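PDB 1WXQ: GTP-binding protein from Pyrococcus horikoshii, which is of unknown function but probably binds GTP, as an Obg-type GTPase carrying a C-terminal TGS domain. Local coordinates for residues A185-L191 / F206-R212; Y143-S147 / Q200-F206. All coordinates share one frame; numbering follows the deposited sequence.

Contact 1: A185-L191 / F206-R212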
# COMPACT_ATOMS: atom_id res chain seq x y z
N ALA A 185 -13.66 7.12 -12.07
CA ALA A 185 -14.31 7.97 -11.09
C ALA A 185 -15.47 8.69 -11.74
O ALA A 185 -16.60 8.66 -11.25
CB ALA A 185 -13.31 8.96 -10.52
N MSE A 186 -15.18 9.34 -12.87
CA MSE A 186 -16.21 10.07 -13.59
C MSE A 186 -17.36 9.15 -13.96
O MSE A 186 -18.53 9.47 -13.74
CB MSE A 186 -15.62 10.66 -14.86
CG MSE A 186 -14.69 11.81 -14.63
SE MSE A 186 -14.17 12.55 -16.32
CE MSE A 186 -15.90 12.57 -17.18
N HIS A 187 -17.00 8.01 -14.54
CA HIS A 187 -17.97 7.02 -14.98
C HIS A 187 -18.86 6.60 -13.82
O HIS A 187 -20.07 6.50 -13.96
CB HIS A 187 -17.24 5.80 -15.57
CG HIS A 187 -18.13 4.68 -15.98
ND1 HIS A 187 -18.64 3.76 -15.09
CD2 HIS A 187 -18.62 4.33 -17.19
CE1 HIS A 187 -19.40 2.89 -15.73
NE2 HIS A 187 -19.41 3.21 -17.01
N LYS A 188 -18.23 6.40 -12.66
CA LYS A 188 -18.93 5.97 -11.46
C LYS A 188 -19.91 6.99 -10.88
O LYS A 188 -20.87 6.61 -10.22
CB LYS A 188 -17.91 5.59 -10.41
CG LYS A 188 -18.49 5.00 -9.14
CD LYS A 188 -17.39 4.66 -8.16
CE LYS A 188 -17.95 4.24 -6.83
NZ LYS A 188 -16.88 3.74 -5.92
N LEU A 189 -19.66 8.27 -11.11
CA LEU A 189 -20.51 9.32 -10.58
C LEU A 189 -21.26 10.04 -11.70
O LEU A 189 -21.59 11.23 -11.51
CB LEU A 189 -19.68 10.33 -9.79
CG LEU A 189 -18.81 9.82 -8.64
CD1 LEU A 189 -17.90 10.94 -8.15
CD2 LEU A 189 -19.70 9.32 -7.51
N ASN A 190 -21.51 9.34 -12.80
CA ASN A 190 -22.24 9.91 -13.93
C ASN A 190 -21.84 11.35 -14.21
O ASN A 190 -22.68 12.22 -14.35
CB ASN A 190 -23.74 9.88 -13.62
CG ASN A 190 -24.27 8.48 -13.69
OD1 ASN A 190 -23.88 7.68 -14.54
ND2 ASN A 190 -25.26 8.21 -12.82
N LEU A 191 -20.53 11.61 -14.23
CA LEU A 191 -20.15 12.97 -14.59
C LEU A 191 -19.99 13.14 -16.10
O LEU A 191 -19.85 12.18 -16.85
CB LEU A 191 -18.83 13.30 -13.89
CG LEU A 191 -18.95 13.28 -12.37
CD1 LEU A 191 -17.60 13.09 -11.67
CD2 LEU A 191 -19.55 14.56 -11.80
N PHE A 206 -16.09 14.09 -6.63
CA PHE A 206 -15.09 13.49 -7.50
C PHE A 206 -13.77 13.42 -6.75
O PHE A 206 -13.04 12.45 -6.87
CB PHE A 206 -14.93 14.29 -8.79
CG PHE A 206 -13.75 13.87 -9.62
CD1 PHE A 206 -12.54 14.55 -9.52
CD2 PHE A 206 -13.83 12.77 -10.46
CE1 PHE A 206 -11.42 14.14 -10.25
CE2 PHE A 206 -12.73 12.35 -11.19
CZ PHE A 206 -11.52 13.04 -11.09
N ALA A 207 -13.47 14.45 -5.96
CA ALA A 207 -12.24 14.47 -5.18
C ALA A 207 -12.19 13.28 -4.22
O ALA A 207 -11.20 12.57 -4.15
CB ALA A 207 -12.10 15.79 -4.40
N SER A 208 -13.28 13.09 -3.48
CA SER A 208 -13.35 12.00 -2.51
C SER A 208 -13.16 10.66 -3.20
O SER A 208 -12.46 9.78 -2.69
CB SER A 208 -14.71 12.02 -1.77
OG SER A 208 -14.82 13.15 -0.90
N GLU A 209 -13.76 10.50 -4.38
CA GLU A 209 -13.64 9.25 -5.09
C GLU A 209 -12.19 9.00 -5.51
O GLU A 209 -11.75 7.86 -5.56
CB GLU A 209 -14.54 9.25 -6.32
CG GLU A 209 -14.58 7.91 -7.04
CD GLU A 209 -14.70 6.71 -6.10
OE1 GLU A 209 -15.54 6.74 -5.17
OE2 GLU A 209 -13.95 5.74 -6.31
N ILE A 210 -11.46 10.07 -5.79
CA ILE A 210 -10.06 9.96 -6.19
C ILE A 210 -9.21 9.53 -5.02
O ILE A 210 -8.32 8.69 -5.16
CB ILE A 210 -9.54 11.29 -6.76
CG1 ILE A 210 -10.13 11.53 -8.15
CG2 ILE A 210 -8.04 11.28 -6.84
CD1 ILE A 210 -9.76 10.43 -9.13
N ARG A 211 -9.49 10.11 -3.85
CA ARG A 211 -8.75 9.80 -2.64
C ARG A 211 -8.90 8.32 -2.33
O ARG A 211 -7.91 7.63 -2.11
CB ARG A 211 -9.29 10.63 -1.46
CG ARG A 211 -8.62 10.34 -0.12
CD ARG A 211 -9.37 9.28 0.67
NE ARG A 211 -10.73 9.72 0.97
CZ ARG A 211 -11.63 9.03 1.67
NH1 ARG A 211 -11.32 7.85 2.19
NH2 ARG A 211 -12.84 9.53 1.86
N ARG A 212 -10.14 7.85 -2.34
CA ARG A 212 -10.46 6.46 -2.05
C ARG A 212 -9.64 5.47 -2.86
O ARG A 212 -9.27 4.41 -2.38
CB ARG A 212 -11.95 6.20 -2.29
CG ARG A 212 -12.78 5.91 -1.04
CD ARG A 212 -14.13 5.36 -1.51
NE ARG A 212 -13.89 4.57 -2.72
CZ ARG A 212 -14.83 4.20 -3.59
NH1 ARG A 212 -16.10 4.53 -3.39
NH2 ARG A 212 -14.48 3.51 -4.67

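Contact 2: Y143-S147 / Q200-F206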
# COMPACT_ATOMS: atom_id res chain seq x y z
N TYR A 143 -9.59 18.38 -3.75
CA TYR A 143 -10.67 19.23 -4.23
C TYR A 143 -10.18 20.64 -4.53
O TYR A 143 -10.55 21.27 -5.52
CB TYR A 143 -11.76 19.27 -3.16
CG TYR A 143 -12.63 20.46 -3.36
CD1 TYR A 143 -13.59 20.45 -4.37
CD2 TYR A 143 -12.55 21.55 -2.50
CE1 TYR A 143 -14.47 21.52 -4.50
CE2 TYR A 143 -13.42 22.62 -2.63
CZ TYR A 143 -14.37 22.61 -3.63
OH TYR A 143 -15.27 23.65 -3.75
N GLY A 144 -9.36 21.23 -3.68
CA GLY A 144 -8.92 22.59 -3.91
C GLY A 144 -8.10 22.68 -5.18
O GLY A 144 -8.19 23.66 -5.91
N ILE A 145 -7.30 21.65 -5.47
CA ILE A 145 -6.48 21.68 -6.67
C ILE A 145 -7.36 21.72 -7.93
O ILE A 145 -7.03 22.39 -8.89
CB ILE A 145 -5.52 20.50 -6.73
CG1 ILE A 145 -4.52 20.61 -5.58
CG2 ILE A 145 -4.77 20.50 -8.06
CD1 ILE A 145 -3.47 19.49 -5.56
N LEU A 146 -8.48 21.01 -7.89
CA LEU A 146 -9.42 20.98 -9.02
C LEU A 146 -10.28 22.24 -9.08
O LEU A 146 -10.41 22.87 -10.12
CB LEU A 146 -10.36 19.77 -8.88
CG LEU A 146 -9.71 18.40 -9.00
CD1 LEU A 146 -10.60 17.35 -8.39
CD2 LEU A 146 -9.41 18.09 -10.47
N SER A 147 -10.88 22.58 -7.94
CA SER A 147 -11.77 23.72 -7.79
C SER A 147 -11.12 25.07 -8.10
O SER A 147 -11.65 25.86 -8.89
CB SER A 147 -12.34 23.71 -6.37
OG SER A 147 -13.62 24.29 -6.33
N GLN A 200 -19.84 22.26 -7.97
CA GLN A 200 -18.93 22.12 -6.83
C GLN A 200 -19.17 20.79 -6.16
O GLN A 200 -18.23 20.13 -5.73
CB GLN A 200 -19.13 23.26 -5.84
CG GLN A 200 -18.65 24.57 -6.38
CD GLN A 200 -17.18 24.52 -6.77
OE1 GLN A 200 -16.40 23.77 -6.18
NE2 GLN A 200 -16.80 25.31 -7.77
N ASP A 201 -20.43 20.39 -6.09
CA ASP A 201 -20.79 19.12 -5.49
C ASP A 201 -20.11 18.01 -6.24
O ASP A 201 -19.65 17.03 -5.64
CB ASP A 201 -22.30 18.91 -5.51
CG ASP A 201 -23.01 19.77 -4.48
OD1 ASP A 201 -23.05 19.39 -3.28
OD2 ASP A 201 -23.52 20.83 -4.89
N ASP A 202 -20.05 18.16 -7.57
CA ASP A 202 -19.41 17.17 -8.43
C ASP A 202 -17.91 17.11 -8.13
O ASP A 202 -17.32 16.05 -8.06
CB ASP A 202 -19.60 17.54 -9.91
CG ASP A 202 -21.06 17.66 -10.29
OD1 ASP A 202 -21.85 16.80 -9.87
OD2 ASP A 202 -21.41 18.60 -11.03
N LEU A 203 -17.31 18.28 -7.95
CA LEU A 203 -15.90 18.34 -7.67
C LEU A 203 -15.49 17.68 -6.35
O LEU A 203 -14.59 16.83 -6.32
CB LEU A 203 -15.45 19.79 -7.71
CG LEU A 203 -15.30 20.35 -9.12
CD1 LEU A 203 -15.11 21.87 -9.09
CD2 LEU A 203 -14.11 19.68 -9.76
N LEU A 204 -16.16 18.05 -5.26
CA LEU A 204 -15.83 17.47 -3.96
C LEU A 204 -16.08 15.95 -4.01
O LEU A 204 -15.24 15.15 -3.55
CB LEU A 204 -16.69 18.13 -2.88
CG LEU A 204 -16.54 17.55 -1.49
CD1 LEU A 204 -15.08 17.49 -1.13
CD2 LEU A 204 -17.30 18.42 -0.48
N ALA A 205 -17.21 15.56 -4.58
CA ALA A 205 -17.54 14.15 -4.69
C ALA A 205 -16.50 13.44 -5.55
O ALA A 205 -16.09 12.32 -5.25
CB ALA A 205 -18.92 13.98 -5.31
N PHE A 206 -16.09 14.09 -6.63
CA PHE A 206 -15.09 13.49 -7.50
C PHE A 206 -13.77 13.42 -6.75
O PHE A 206 -13.04 12.45 -6.87
CB PHE A 206 -14.93 14.29 -8.79
CG PHE A 206 -13.75 13.87 -9.62
CD1 PHE A 206 -12.54 14.55 -9.52
CD2 PHE A 206 -13.83 12.77 -10.46
CE1 PHE A 206 -11.42 14.14 -10.25
CE2 PHE A 206 -12.73 12.35 -11.19
CZ PHE A 206 -11.52 13.04 -11.09
O HOH W 1 -14.57 27.01 -9.02

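Contact 1: A185-L191 / F206-R212
K188 reaches across to E209 in a salt bridge whose hydrogen bond, NZ to OE1, is weak at 3.4 Å. R212, one turn further along E209's own helix, brings NH2 to 2.8 Å from E209 OE2; the carboxylate lies over a face of the guanidinium, so this pairing is one of charge, with no N-H aimed at the oxygen. One carboxylate thus serves two cations, a salt-bridge network of K188, E209 and R212, though the spacing of K188 NZ and the R212 guanidinium is doubtfully short. K188 gets there on an extended chain, CG anti to the backbone N (chi1 -175°), crossing E209 at about a right angle. Beneath the charges, A185 CB sits 3.9 Å from E209 CG and 3.5 Å from F206 CE2. The F206 ring also meets CG of selenomethionine M186 and CD1 of L191, while I210 CG1 of its own helix lies over one face. L189 CD1 rests 3.8 Å from F206 CA, just where helix 179-188 ends in a Schellman motif with N190 at C-prime. W198 packs edge-to-face on F206, and helix 164-171 touches the same ring through I168; R211, turned to helix 127-147, pairs with D139 and E135.

Contact 2: Y143-S147 / Q200-F206
The Y143 ring carries S147 CB of its own helix over one face, 3.5 Å above the plane, and meets L203 CB at its edge, 3.8 Å from CE1. This is antiparallel helix-helix packing within a helical region of the Obg-type G protein: the axes of 143-147 and 200-206 come within 9.2 Å, their directions 141° apart. CD1 of Y143 lies near the L204 backbone, and the Q200 amide stands almost upright to the ring, the planes 87° apart. Q200 OE1 accepts two hydrogen bonds, from Y143 OH at 2.7 Å, well above the carbonyl plane, and from S147 OG at 2.8 Å, closer to that plane. The bend at chi2 (-58°) turns the Q200 amide back to the hydroxyls. A phenylalanine in place of Y143 would probably leave Q200 OE1 with S147 OG as its one donor from this helix, and the amide freer to turn. On the inner side L146 CB packs 3.9 Å from L203 CD2, and L146 CD1 comes in at the edge of the F206 ring, 3.6 Å from F206 CD1. W150 and W198 also touch L203. At the outer end a water donates to S147 O and accepts a weak bond from Q200 NE2, each 3.1 Å long.

In the fold
Contacts 1 and 2 lie about 10 Å apart, centre to centre, on successive turns of helix 200-214, and F206 belongs to both. Along the chain the segments alternate: 143-147, then 185-191, then 200-206, then 206-212. Helix 200-214 lies between the C-terminal ends of helices 127-147 and 179-188; its later turns also face helix 127-147, through A207, S208 and R211. L191 CD2 against D202 CB, 3.5 Å apart, also joins the two contacts directly. All these helices fall between strands 104-110 and 217-222, parallel neighbours in the main sheet; the contacts thus join helices of an insertion between two adjacent strands of what is probably a P-loop GTPase-type sheet.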